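Local coordinates for Lin2634 protein (Listeria innocua, PDB 3MZO) that probably acts as a metal-dependent HD-domain phosphohydrolase of the 5'-deoxynucleotidase YfbR-like family, with calcium ions held at its metal site, at residues L134-K139 with A177-F182; V140-E145 with V160-E165; E145-I150 with K194-T199; E165-I170 with Y181-I186. All blocks are in the same frame, centred on the assembly; numbering follows the deposited sequence. Where two conformers were deposited one is given.

Overall arrangement
Helix 129-151 supplies the first segment of contacts 1, 2 and 3, in the order 134-139, 140-145 and 145-150. Going on from it, contact 2 closes the first loop, bringing 160-165 of helix 158-172 back against 140-145. Contact 4, in series with contact 2, closes a short loop between 165-170 and 181-186 of helix 177-191. Contact 1 brings 177-182 back to 134-139, so contact 2 nests inside its loop. Contact 3 closes last, at the loop 194-199; it crosses contacts 1 and 2 and encloses contact 4. Contacts 1 and 4 share Tyr181 and Phe182, and the salt bridge Lys139-Glu165 further links helices 129-151 and 158-172.

Contact 1. Residues L134-K139 with A177-F182; sequences LAISDK and ASVKYF. With CA (calcium ion), chain K.
Within 134-139, Ile136 is the residue that reaches 177-182, and its CD1 makes both of the closest touches. It lies 3.5 Å from Ser178 CB, tighter than usual for two carbons, and 3.7 Å from Val179 CG2. The CG2 branch of Ile136 adds a second touch on the same methyl, Val179 CG2, at 3.8 Å, so one valine methyl is straddled by two isoleucine branches. This reach follows from the torsions of Ile136: chi1 of 62° sets CG1 between the backbone N and the carbonyl carbon, and the extended chi2 carries CD1 straight on to the opposing helix. Ser178 offers its CB to this methyl, while its OG is hydrogen-bonded to Glu49 OE2. Next along the segment, Ser137 faces helix 31-51, where it packs on Ile41, Ala42 and Phe45. Asp138 then provides the metal ligand: its OD1 is 2.6 Å from the calcium ion, whereas OD2, farther off at 3.0 Å from the ion, is the oxygen that forms a salt bridge with Lys125. His34, His68 and Asp69 complete the protein share of the site, the H...HD...D signature of the HD domain. A water 2.6 Å from the calcium ion makes a weak hydrogen bond to OD2. Lys139, closing the segment, pairs with Glu165. The chemistry divides this helix between two tasks: metal binding by Asp138, and an apolar contact at Ile136, two residues earlier, with no hydrogen bond between the segments, so that apolar carbon contacts join the two segments here.

Contact 2. Residues V140-E145 with V160-E165; sequences VDLLYE and VEIYSE
Leu142 and Leu143 of helix 129-151 meet Ile162 and Tyr163 of helix 158-172 in an antiparallel alpha-alpha hairpin of the all-helical HD-domain fold. The local axes come within 8.6 Å and their directions differ by 150°; the CA atoms of Leu143 and Tyr163 are as near as 5.1 Å. The tight part consists of two neighbouring pairs. In the first, Leu142 CG rests 3.5 Å from Ile162 CG2, the two side chains crossing at about a right angle. In the second, Leu143 CD1 makes a CH-pi contact with one face of the Tyr163 ring, 3.8 Å from the centroid and 28° off the ring normal. It stands 3.4 Å above the plane and is displaced toward the rim, nearest CD2 and CE2. Carrying CG anti to the backbone N, chi1 -169°, Leu143 turns its end nearer to the neighbouring helix than its CB direction alone would suggest. The tyrosine hydroxyl is engaged in a hydrogen bond with Thr205 OG1 of helix 201-211. Toward the partly exposed margin the fit slackens: Glu165 brings OE1 only to 4.1 Å from Leu142 CD2, and its other oxygen, OE2, lies with Thr169 OG1. One residue before Leu142, Asp141 OD2 is hydrogen-bonded to His34 ND1, which makes Asp141 a second-shell residue of the calcium site and probably helps to orient the imidazole. At the tight end Leu143 CD1 also meets the backbone, lying 3.5 Å from Tyr163 O.

Contact 3. Residues E145-I150 with K194-T199; sequences ESFGEI and KGIEKT
Phe147 and Ile196 set the geometry here, their side chains crossing at about a right angle. Ring atom CE1 of Phe147 stands 4.1 Å from Ile196 CD1, and the methyl meets the ring obliquely. With CG anti to the backbone N (chi1 179°), the ring of Phe147 reaches from helix 129-151 toward the loop, its end coming nearer than its CB direction would bring it. Leu201 lies against both residues, and Met190 also packs on the ring. The second pair is also perpendicular: Ile150 CG2 faces Thr199 CB at 4.2 Å, while Thr199 CG2 comes within 4.1 Å of the carbonyl O of Ile150. All these separations are ordinary or slightly long, the segments bury a modest 131 Å² together, and no hydrogen bond joins them. Polar order is instead internal to the loop. Thr199 OG1 donates to Ile196 O over 2.7 Å, in the carbonyl plane and on a lone pair, with a C=O...donor angle of 141°. The same oxygen takes the backbone N of Thr199 at 3.1 Å, so two donors from one residue grip it and hold the turn. Lys198 N to Gly195 O, 3.0 Å, is a further i to i+3 bond of the short 3-10 segment 196-198. Thr199 OG1 is in addition hydrogen-bonded to Leu201 N, two residues on, as helix 201-211 starts. The arrangement is that of a 3-10 turn packed through Ile196 against a long helix and followed by Thr199, whose ST turn leads into the next helix.

Contact 4. Residues E165-I170 with Y181-I186; sequences EALATI and YFLKEI
Phe182 presents the CD2-CE2 side of its ring to two side chains of the preceding helix, Leu167 and Ile170. The two helices, 158-172 and 177-191, follow each other in the all-helical HD-domain fold, and their directions differ by 121° at these segments. The local axes approach no closer than 12.2 Å, and the nearest CA atoms, of Ile170 and Phe182, are 9.1 Å apart, so long side chains bridge the gap. Leu167 CD1 lies at the ring edge, near its plane, 4.1 Å from Phe182 CE2. Ile170 CG2 meets the ring obliquely, 4.0 Å from Phe182 CD2, although the side chains as a whole cross at about a right angle. Adjacent ring atoms are thus taken by methyls from successive turns of one helix. The torsion that places the ring is chi1 of 175°, which carries CG anti to the backbone N and out toward helix 158-172. On the same helix as Phe182, a wider pi-type turn spans 182-186. Helix 129-151 fills in beside the pair: Leu143 touches both Leu167 and Phe182, and Val140 packs on Ile170, making a three-helix apolar cluster. Tyr181 and Ile186 turn to other neighbours, including Pro110 and Ile4 of the second subunit, so this helix serves the interior and the subunit interface at once. No hydrogen bond crosses between the segments, and the separations are those of relaxed apolar contact. The loosest of them is that of the leucine ends, Leu167 CD1 and Leu183 CD2, which stand 4.5 Å apart.

Contact 1. Residues L134-K139 with A177-F182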
loop_
_atom_site.group_PDB
_atom_site.type_symbol
_atom_site.label_atom_id
_atom_site.label_comp_id
_atom_site.label_asym_id
_atom_site.label_seq_id
_atom_site.Cartn_x
_atom_site.Cartn_y
_atom_site.Cartn_z
ATOM N N LEU B 134 25.734 3.279 20.780
ATOM C CA LEU B 134 25.114 3.268 19.440
ATOM C C LEU B 134 25.271 1.900 18.797
ATOM O O LEU B 134 24.321 1.393 18.199
ATOM C CB LEU B 134 25.717 4.331 18.518
ATOM C CG LEU B 134 25.246 4.305 17.045
ATOM C CD1 LEU B 134 23.727 4.357 16.856
ATOM C CD2 LEU B 134 25.939 5.420 16.243
ATOM N N ALA B 135 26.469 1.305 18.914
ATOM C CA ALA B 135 26.713 -0.007 18.318
ATOM C C ALA B 135 25.725 -1.043 18.856
ATOM O O ALA B 135 25.111 -1.771 18.068
ATOM C CB ALA B 135 28.225 -0.502 18.497
ATOM N N ILE B 136 25.543 -1.103 20.170
ATOM C CA ILE B 136 24.705 -2.151 20.719
ATOM C C ILE B 136 23.237 -1.855 20.450
ATOM O O ILE B 136 22.457 -2.791 20.253
ATOM C CB ILE B 136 24.952 -2.454 22.208
ATOM C CG1 ILE B 136 24.645 -1.247 23.096
ATOM C CG2 ILE B 136 26.418 -2.932 22.445
ATOM C CD1 ILE B 136 24.832 -1.527 24.615
ATOM N N SER B 137 22.865 -0.566 20.434
ATOM C CA SER B 137 21.461 -0.164 20.271
ATOM C C SER B 137 20.888 -0.484 18.886
ATOM O O SER B 137 19.739 -0.915 18.744
ATOM C CB SER B 137 21.319 1.345 20.586
ATOM O OG SER B 137 21.562 1.588 21.973
ATOM N N ASP B 138 21.710 -0.237 17.865
ATOM C CA ASP B 138 21.427 -0.603 16.485
ATOM C C ASP B 138 21.239 -2.139 16.357
ATOM O O ASP B 138 20.275 -2.612 15.745
ATOM C CB ASP B 138 22.594 -0.097 15.628
ATOM C CG ASP B 138 22.310 -0.138 14.140
ATOM O OD1 ASP B 138 21.133 -0.235 13.738
ATOM O OD2 ASP B 138 23.289 -0.053 13.361
ATOM N N LYS B 139 22.141 -2.917 16.955
ATOM C CA LYS B 139 22.001 -4.370 16.933
ATOM C C LYS B 139 20.798 -4.857 17.724
ATOM O O LYS B 139 20.167 -5.823 17.348
ATOM C CB LYS B 139 23.273 -5.081 17.418
ATOM C CG LYS B 139 24.496 -4.877 16.542
ATOM C CD LYS B 139 24.285 -5.277 15.089
ATOM C CE LYS B 139 25.544 -4.984 14.260
ATOM N NZ LYS B 139 25.423 -5.594 12.949
ATOM N N ALA B 177 28.024 -2.453 31.342
ATOM C CA ALA B 177 26.838 -2.581 32.211
ATOM C C ALA B 177 25.552 -2.730 31.380
ATOM O O ALA B 177 24.702 -3.557 31.697
ATOM C CB ALA B 177 26.740 -1.386 33.153
ATOM N N SER B 178 25.436 -1.944 30.313
ATOM C CA SER B 178 24.315 -2.055 29.338
ATOM C C SER B 178 24.018 -3.471 28.860
ATOM O O SER B 178 22.868 -3.937 28.927
ATOM C CB SER B 178 24.617 -1.209 28.091
ATOM O OG SER B 178 24.632 0.159 28.411
ATOM N N VAL B 179 25.047 -4.140 28.352
ATOM C CA VAL B 179 24.897 -5.474 27.810
ATOM C C VAL B 179 24.747 -6.490 28.933
ATOM O O VAL B 179 24.017 -7.471 28.768
ATOM C CB VAL B 179 26.069 -5.842 26.851
ATOM C CG1 VAL B 179 25.963 -7.316 26.371
ATOM C CG2 VAL B 179 26.106 -4.874 25.684
ATOM N N LYS B 180 25.400 -6.272 30.077
ATOM C CA LYS B 180 25.176 -7.166 31.220
ATOM C C LYS B 180 23.696 -7.092 31.557
ATOM O O LYS B 180 23.049 -8.124 31.781
ATOM C CB LYS B 180 26.000 -6.765 32.458
ATOM C CG LYS B 180 27.485 -7.158 32.433
ATOM C CD LYS B 180 28.154 -6.711 33.754
ATOM C CE LYS B 180 29.608 -6.326 33.577
ATOM N NZ LYS B 180 30.431 -7.491 33.210
ATOM N N TYR B 181 23.151 -5.878 31.603
ATOM C CA TYR B 181 21.727 -5.742 31.877
ATOM C C TYR B 181 20.884 -6.436 30.821
ATOM O O TYR B 181 19.974 -7.185 31.153
ATOM C CB TYR B 181 21.285 -4.279 31.989
ATOM C CG TYR B 181 19.862 -4.217 32.451
ATOM C CD1 TYR B 181 19.559 -4.267 33.811
ATOM C CD2 TYR B 181 18.808 -4.198 31.539
ATOM C CE1 TYR B 181 18.248 -4.251 34.256
ATOM C CE2 TYR B 181 17.483 -4.175 31.975
ATOM C CZ TYR B 181 17.222 -4.198 33.343
ATOM O OH TYR B 181 15.939 -4.201 33.797
ATOM N N PHE B 182 21.160 -6.170 29.555
ATOM C CA PHE B 182 20.417 -6.814 28.458
ATOM C C PHE B 182 20.353 -8.362 28.549
ATOM O O PHE B 182 19.279 -8.945 28.394
ATOM C CB PHE B 182 20.969 -6.386 27.088
ATOM C CG PHE B 182 20.331 -7.113 25.935
ATOM C CD1 PHE B 182 19.163 -6.633 25.359
ATOM C CD2 PHE B 182 20.889 -8.298 25.446
ATOM C CE1 PHE B 182 18.547 -7.302 24.330
ATOM C CE2 PHE B 182 20.288 -8.982 24.392
ATOM C CZ PHE B 182 19.089 -8.464 23.838
HETATM CA CA CA K . 21.278 1.222 11.594
HETATM O O HOH W 1 23.614 1.819 10.532
#

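Contact 2. Residues V140-E145 with V160-E165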
loop_
_atom_site.group_PDB
_atom_site.type_symbol
_atom_site.label_atom_id
_atom_site.label_comp_id
_atom_site.label_asym_id
_atom_site.label_seq_id
_atom_site.Cartn_x
_atom_site.Cartn_y
_atom_site.Cartn_z
ATOM N N VAL B 140 20.470 -4.191 18.817
ATOM C CA VAL B 140 19.261 -4.558 19.561
ATOM C C VAL B 140 18.033 -4.360 18.675
ATOM O O VAL B 140 17.127 -5.201 18.715
ATOM C CB VAL B 140 19.110 -3.826 20.904
ATOM C CG1 VAL B 140 17.696 -3.983 21.435
ATOM C CG2 VAL B 140 20.151 -4.347 21.907
ATOM N N ASP B 141 17.970 -3.282 17.897
ATOM C CA ASP B 141 16.772 -3.061 17.065
ATOM C C ASP B 141 16.706 -4.133 15.968
ATOM O O ASP B 141 15.644 -4.658 15.672
ATOM C CB ASP B 141 16.696 -1.668 16.446
ATOM C CG ASP B 141 15.368 -1.431 15.703
ATOM O OD1 ASP B 141 14.298 -1.676 16.281
ATOM O OD2 ASP B 141 15.383 -1.043 14.516
ATOM N N LEU B 142 17.855 -4.451 15.391
ATOM C CA LEU B 142 17.957 -5.494 14.376
ATOM C C LEU B 142 17.524 -6.842 14.961
ATOM O O LEU B 142 16.855 -7.644 14.315
ATOM C CB LEU B 142 19.390 -5.541 13.890
ATOM C CG LEU B 142 19.736 -6.189 12.564
ATOM C CD1 LEU B 142 19.021 -5.536 11.375
ATOM C CD2 LEU B 142 21.252 -6.138 12.403
ATOM N N LEU B 143 17.912 -7.089 16.203
ATOM C CA LEU B 143 17.524 -8.298 16.905
ATOM C C LEU B 143 16.002 -8.356 17.118
ATOM O O LEU B 143 15.381 -9.401 16.917
ATOM C CB LEU B 143 18.263 -8.380 18.257
ATOM C CG LEU B 143 18.184 -9.692 19.037
ATOM C CD1 LEU B 143 19.296 -10.658 18.604
ATOM C CD2 LEU B 143 18.277 -9.427 20.540
ATOM N N TYR B 144 15.400 -7.246 17.535
ATOM C CA TYR B 144 13.919 -7.178 17.656
ATOM C C TYR B 144 13.181 -7.357 16.313
ATOM O O TYR B 144 12.139 -8.028 16.238
ATOM C CB TYR B 144 13.477 -5.877 18.392
ATOM C CG TYR B 144 13.445 -6.089 19.891
ATOM C CD1 TYR B 144 14.616 -6.054 20.643
ATOM C CD2 TYR B 144 12.243 -6.387 20.547
ATOM C CE1 TYR B 144 14.595 -6.297 22.017
ATOM C CE2 TYR B 144 12.207 -6.620 21.914
ATOM C CZ TYR B 144 13.400 -6.564 22.637
ATOM O OH TYR B 144 13.395 -6.775 23.977
ATOM N N GLU B 145 13.686 -6.726 15.265
ATOM C CA GLU B 145 13.038 -6.836 13.942
ATOM C C GLU B 145 13.120 -8.277 13.451
ATOM O O GLU B 145 12.169 -8.805 12.951
ATOM C CB GLU B 145 13.746 -6.007 12.887
ATOM C CG GLU B 145 13.587 -4.522 12.891
ATOM C CD GLU B 145 14.470 -3.872 11.798
ATOM O OE1 GLU B 145 15.665 -4.246 11.704
ATOM O OE2 GLU B 145 13.991 -2.975 11.056
ATOM N N VAL B 160 16.847 -15.685 10.792
ATOM C CA VAL B 160 17.610 -16.419 11.805
ATOM C C VAL B 160 19.075 -16.019 11.749
ATOM O O VAL B 160 19.745 -15.874 12.793
ATOM C CB VAL B 160 17.497 -17.946 11.589
ATOM C CG1 VAL B 160 18.657 -18.693 12.302
ATOM C CG2 VAL B 160 16.127 -18.432 12.068
ATOM N N GLU B 161 19.575 -15.814 10.536
ATOM C CA GLU B 161 20.962 -15.401 10.346
ATOM C C GLU B 161 21.221 -13.999 10.874
ATOM O O GLU B 161 22.271 -13.743 11.477
ATOM C CB GLU B 161 21.360 -15.480 8.864
ATOM C CG GLU B 161 21.416 -16.907 8.305
ATOM C CD GLU B 161 21.356 -16.946 6.760
ATOM O OE1 GLU B 161 21.669 -15.917 6.100
ATOM O OE2 GLU B 161 20.979 -18.010 6.206
ATOM N N ILE B 162 20.283 -13.091 10.651
ATOM C CA ILE B 162 20.390 -11.718 11.166
ATOM C C ILE B 162 20.385 -11.718 12.718
ATOM O O ILE B 162 21.175 -11.043 13.354
ATOM C CB ILE B 162 19.218 -10.834 10.625
ATOM C CG1 ILE B 162 19.360 -10.623 9.100
ATOM C CG2 ILE B 162 19.163 -9.472 11.346
ATOM C CD1 ILE B 162 18.076 -10.192 8.370
ATOM N N TYR B 163 19.457 -12.467 13.296
ATOM C CA TYR B 163 19.320 -12.575 14.727
ATOM C C TYR B 163 20.635 -13.100 15.338
ATOM O O TYR B 163 21.163 -12.546 16.323
ATOM C CB TYR B 163 18.144 -13.513 15.048
ATOM C CG TYR B 163 17.948 -13.800 16.514
ATOM C CD1 TYR B 163 18.604 -14.873 17.128
ATOM C CD2 TYR B 163 17.123 -12.998 17.295
ATOM C CE1 TYR B 163 18.422 -15.150 18.480
ATOM C CE2 TYR B 163 16.933 -13.266 18.647
ATOM C CZ TYR B 163 17.593 -14.336 19.236
ATOM O OH TYR B 163 17.408 -14.599 20.574
ATOM N N SER B 164 21.177 -14.142 14.714
ATOM C CA SER B 164 22.404 -14.766 15.190
ATOM C C SER B 164 23.574 -13.782 15.179
ATOM O O SER B 164 24.325 -13.679 16.160
ATOM C CB SER B 164 22.697 -16.001 14.350
ATOM O OG SER B 164 21.633 -16.920 14.485
ATOM N N GLU B 165 23.701 -13.041 14.083
ATOM C CA GLU B 165 24.764 -12.064 13.931
ATOM C C GLU B 165 24.615 -10.951 14.936
ATOM O O GLU B 165 25.608 -10.532 15.535
ATOM C CB GLU B 165 24.779 -11.480 12.518
ATOM C CG GLU B 165 25.925 -10.463 12.222
ATOM C CD GLU B 165 25.701 -9.016 12.785
ATOM O OE1 GLU B 165 24.539 -8.521 12.871
ATOM O OE2 GLU B 165 26.715 -8.365 13.131
#

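Contact 3. Residues E145-I150 with K194-T199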
loop_
_atom_site.group_PDB
_atom_site.type_symbol
_atom_site.label_atom_id
_atom_site.label_comp_id
_atom_site.label_asym_id
_atom_site.label_seq_id
_atom_site.Cartn_x
_atom_site.Cartn_y
_atom_site.Cartn_z
ATOM N N GLU B 145 13.686 -6.726 15.265
ATOM C CA GLU B 145 13.038 -6.836 13.942
ATOM C C GLU B 145 13.120 -8.277 13.451
ATOM O O GLU B 145 12.169 -8.805 12.951
ATOM C CB GLU B 145 13.746 -6.007 12.887
ATOM C CG GLU B 145 13.587 -4.522 12.891
ATOM C CD GLU B 145 14.470 -3.872 11.798
ATOM O OE1 GLU B 145 15.665 -4.246 11.704
ATOM O OE2 GLU B 145 13.991 -2.975 11.056
ATOM N N SER B 146 14.279 -8.913 13.598
ATOM C CA SER B 146 14.452 -10.253 13.078
ATOM C C SER B 146 13.681 -11.254 13.967
ATOM O O SER B 146 13.066 -12.220 13.473
ATOM C CB SER B 146 15.937 -10.590 12.944
ATOM O OG SER B 146 16.566 -10.708 14.212
ATOM N N PHE B 147 13.692 -10.980 15.273
ATOM C CA PHE B 147 12.960 -11.761 16.257
ATOM C C PHE B 147 11.474 -11.776 15.921
ATOM O O PHE B 147 10.836 -12.833 15.933
ATOM C CB PHE B 147 13.197 -11.162 17.658
ATOM C CG PHE B 147 12.468 -11.858 18.752
ATOM C CD1 PHE B 147 13.038 -12.945 19.389
ATOM C CD2 PHE B 147 11.222 -11.414 19.163
ATOM C CE1 PHE B 147 12.359 -13.611 20.439
ATOM C CE2 PHE B 147 10.536 -12.066 20.208
ATOM C CZ PHE B 147 11.107 -13.173 20.838
ATOM N N GLY B 148 10.944 -10.607 15.604
ATOM C CA GLY B 148 9.537 -10.467 15.259
ATOM C C GLY B 148 9.192 -11.354 14.087
ATOM O O GLY B 148 8.207 -12.058 14.123
ATOM N N GLU B 149 10.021 -11.327 13.049
ATOM C CA GLU B 149 9.786 -12.155 11.871
ATOM C C GLU B 149 9.847 -13.658 12.172
ATOM O O GLU B 149 9.009 -14.441 11.698
ATOM C CB GLU B 149 10.743 -11.745 10.741
ATOM C CG GLU B 149 10.503 -10.277 10.252
ATOM C CD GLU B 149 9.088 -10.035 9.707
ATOM O OE1 GLU B 149 8.597 -10.884 8.940
ATOM O OE2 GLU B 149 8.479 -8.977 10.001
ATOM N N ILE B 150 10.818 -14.058 12.986
ATOM C CA ILE B 150 10.996 -15.453 13.328
ATOM C C ILE B 150 9.830 -15.970 14.149
ATOM O O ILE B 150 9.354 -17.089 13.941
ATOM C CB ILE B 150 12.308 -15.662 14.110
ATOM C CG1 ILE B 150 13.502 -15.380 13.200
ATOM C CG2 ILE B 150 12.388 -17.085 14.669
ATOM C CD1 ILE B 150 14.774 -15.056 13.970
ATOM N N LYS B 194 5.367 -16.105 24.452
ATOM C CA LYS B 194 4.451 -17.224 24.154
ATOM C C LYS B 194 4.560 -17.684 22.710
ATOM O O LYS B 194 4.381 -16.886 21.808
ATOM C CB LYS B 194 3.002 -16.814 24.451
ATOM C CG LYS B 194 2.712 -16.630 25.937
ATOM N N GLY B 195 4.848 -18.974 22.504
ATOM C CA GLY B 195 5.008 -19.571 21.164
ATOM C C GLY B 195 6.459 -19.752 20.732
ATOM O O GLY B 195 6.754 -20.479 19.771
ATOM N N ILE B 196 7.381 -19.109 21.445
ATOM C CA ILE B 196 8.777 -19.106 21.028
ATOM C C ILE B 196 9.466 -20.482 21.151
ATOM O O ILE B 196 10.480 -20.746 20.493
ATOM C CB ILE B 196 9.570 -18.035 21.807
ATOM C CG1 ILE B 196 10.750 -17.548 20.957
ATOM C CG2 ILE B 196 9.942 -18.556 23.220
ATOM C CD1 ILE B 196 12.040 -17.453 21.716
ATOM N N GLU B 197 8.924 -21.346 22.000
ATOM C CA GLU B 197 9.393 -22.736 22.082
ATOM C C GLU B 197 9.041 -23.586 20.835
ATOM O O GLU B 197 9.436 -24.755 20.760
ATOM C CB GLU B 197 8.868 -23.419 23.356
ATOM C CG GLU B 197 7.392 -23.864 23.305
ATOM C CD GLU B 197 6.405 -22.703 23.206
ATOM O OE1 GLU B 197 6.586 -21.701 23.936
ATOM O OE2 GLU B 197 5.446 -22.800 22.405
ATOM N N LYS B 198 8.270 -23.023 19.898
ATOM C CA LYS B 198 8.013 -23.641 18.580
ATOM C C LYS B 198 9.008 -23.205 17.517
ATOM O O LYS B 198 8.996 -23.732 16.409
ATOM C CB LYS B 198 6.630 -23.259 18.073
ATOM C CG LYS B 198 5.532 -23.688 18.991
ATOM C CD LYS B 198 4.205 -23.128 18.564
ATOM C CE LYS B 198 3.140 -23.572 19.540
ATOM N NZ LYS B 198 1.768 -23.138 19.168
ATOM N N THR B 199 9.834 -22.218 17.846
ATOM C CA THR B 199 10.865 -21.714 16.964
ATOM C C THR B 199 12.160 -22.365 17.413
ATOM O O THR B 199 12.186 -23.078 18.423
ATOM C CB THR B 199 11.023 -20.189 17.116
ATOM O OG1 THR B 199 11.822 -19.912 18.276
ATOM C CG2 THR B 199 9.650 -19.496 17.269
#

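Contact 4. Residues E165-I170 with Y181-I186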
loop_
_atom_site.group_PDB
_atom_site.type_symbol
_atom_site.label_atom_id
_atom_site.label_comp_id
_atom_site.label_asym_id
_atom_site.label_seq_id
_atom_site.Cartn_x
_atom_site.Cartn_y
_atom_site.Cartn_z
ATOM N N GLU B 165 23.701 -13.041 14.083
ATOM C CA GLU B 165 24.764 -12.064 13.931
ATOM C C GLU B 165 24.615 -10.951 14.936
ATOM O O GLU B 165 25.608 -10.532 15.535
ATOM C CB GLU B 165 24.779 -11.480 12.518
ATOM C CG GLU B 165 25.925 -10.463 12.222
ATOM C CD GLU B 165 25.701 -9.016 12.785
ATOM O OE1 GLU B 165 24.539 -8.521 12.871
ATOM O OE2 GLU B 165 26.715 -8.365 13.131
ATOM N N ALA B 166 23.382 -10.469 15.105
ATOM C CA ALA B 166 23.102 -9.377 16.015
ATOM C C ALA B 166 23.422 -9.797 17.453
ATOM O O ALA B 166 24.183 -9.108 18.134
ATOM C CB ALA B 166 21.633 -8.884 15.849
ATOM N N LEU B 167 22.919 -10.942 17.903
ATOM C CA LEU B 167 23.240 -11.403 19.248
ATOM C C LEU B 167 24.752 -11.655 19.454
ATOM O O LEU B 167 25.338 -11.202 20.443
ATOM C CB LEU B 167 22.415 -12.642 19.612
ATOM C CG LEU B 167 22.413 -13.050 21.098
ATOM C CD1 LEU B 167 21.970 -11.896 22.094
ATOM C CD2 LEU B 167 21.532 -14.275 21.246
ATOM N N ALA B 168 25.385 -12.331 18.503
ATOM C CA ALA B 168 26.835 -12.532 18.538
ATOM C C ALA B 168 27.554 -11.210 18.781
ATOM O O ALA B 168 28.384 -11.106 19.673
ATOM C CB ALA B 168 27.317 -13.164 17.230
ATOM N N THR B 169 27.218 -10.194 18.001
ATOM C CA THR B 169 27.831 -8.878 18.159
ATOM C C THR B 169 27.542 -8.243 19.532
ATOM O O THR B 169 28.462 -7.779 20.196
ATOM C CB THR B 169 27.386 -7.950 17.032
ATOM O OG1 THR B 169 27.684 -8.598 15.800
ATOM C CG2 THR B 169 28.107 -6.616 17.062
ATOM N N ILE B 170 26.286 -8.251 19.979
ATOM C CA ILE B 170 25.961 -7.760 21.320
ATOM C C ILE B 170 26.870 -8.421 22.392
ATOM O O ILE B 170 27.343 -7.753 23.330
ATOM C CB ILE B 170 24.441 -7.972 21.640
ATOM C CG1 ILE B 170 23.592 -7.048 20.771
ATOM C CG2 ILE B 170 24.136 -7.698 23.104
ATOM C CD1 ILE B 170 22.115 -7.373 20.762
ATOM N N TYR B 181 23.151 -5.878 31.603
ATOM C CA TYR B 181 21.727 -5.742 31.877
ATOM C C TYR B 181 20.884 -6.436 30.821
ATOM O O TYR B 181 19.974 -7.185 31.153
ATOM C CB TYR B 181 21.285 -4.279 31.989
ATOM C CG TYR B 181 19.862 -4.217 32.451
ATOM C CD1 TYR B 181 19.559 -4.267 33.811
ATOM C CD2 TYR B 181 18.808 -4.198 31.539
ATOM C CE1 TYR B 181 18.248 -4.251 34.256
ATOM C CE2 TYR B 181 17.483 -4.175 31.975
ATOM C CZ TYR B 181 17.222 -4.198 33.343
ATOM O OH TYR B 181 15.939 -4.201 33.797
ATOM N N PHE B 182 21.160 -6.170 29.555
ATOM C CA PHE B 182 20.417 -6.814 28.458
ATOM C C PHE B 182 20.353 -8.362 28.549
ATOM O O PHE B 182 19.279 -8.945 28.394
ATOM C CB PHE B 182 20.969 -6.386 27.088
ATOM C CG PHE B 182 20.331 -7.113 25.935
ATOM C CD1 PHE B 182 19.163 -6.633 25.359
ATOM C CD2 PHE B 182 20.889 -8.298 25.446
ATOM C CE1 PHE B 182 18.547 -7.302 24.330
ATOM C CE2 PHE B 182 20.288 -8.982 24.392
ATOM C CZ PHE B 182 19.089 -8.464 23.838
ATOM N N LEU B 183 21.490 -9.008 28.806
ATOM C CA LEU B 183 21.554 -10.469 28.825
ATOM C C LEU B 183 20.873 -11.044 30.070
ATOM O O LEU B 183 20.184 -12.060 29.996
ATOM C CB LEU B 183 23.010 -10.940 28.789
ATOM C CG LEU B 183 23.781 -10.572 27.529
ATOM C CD1 LEU B 183 25.278 -10.691 27.807
ATOM C CD2 LEU B 183 23.329 -11.453 26.349
ATOM N N LYS B 184 21.055 -10.384 31.210
ATOM C CA LYS B 184 20.447 -10.850 32.444
ATOM C C LYS B 184 18.906 -10.719 32.449
ATOM O O LYS B 184 18.188 -11.640 32.851
ATOM C CB LYS B 184 21.066 -10.088 33.622
ATOM C CG LYS B 184 20.683 -10.595 35.011
ATOM C CD LYS B 184 21.124 -9.620 36.112
ATOM C CE LYS B 184 20.640 -10.078 37.486
ATOM N NZ LYS B 184 21.266 -9.283 38.558
ATOM N N GLU B 185 18.396 -9.585 31.988
ATOM C CA GLU B 185 16.982 -9.259 32.188
ATOM C C GLU B 185 16.135 -9.214 30.927
ATOM O O GLU B 185 14.991 -9.676 30.941
ATOM C CB GLU B 185 16.862 -7.918 32.912
ATOM C CG GLU B 185 17.519 -7.875 34.282
ATOM C CD GLU B 185 16.838 -8.776 35.311
ATOM O OE1 GLU B 185 15.693 -9.243 35.070
ATOM O OE2 GLU B 185 17.459 -9.004 36.371
ATOM N N ILE B 186 16.679 -8.710 29.828
ATOM C CA ILE B 186 15.861 -8.471 28.643
ATOM C C ILE B 186 15.824 -9.713 27.760
ATOM O O ILE B 186 14.757 -10.126 27.352
ATOM C CB ILE B 186 16.344 -7.242 27.869
ATOM C CG1 ILE B 186 16.329 -6.009 28.787
ATOM C CG2 ILE B 186 15.511 -7.013 26.570
ATOM C CD1 ILE B 186 16.911 -4.782 28.130
#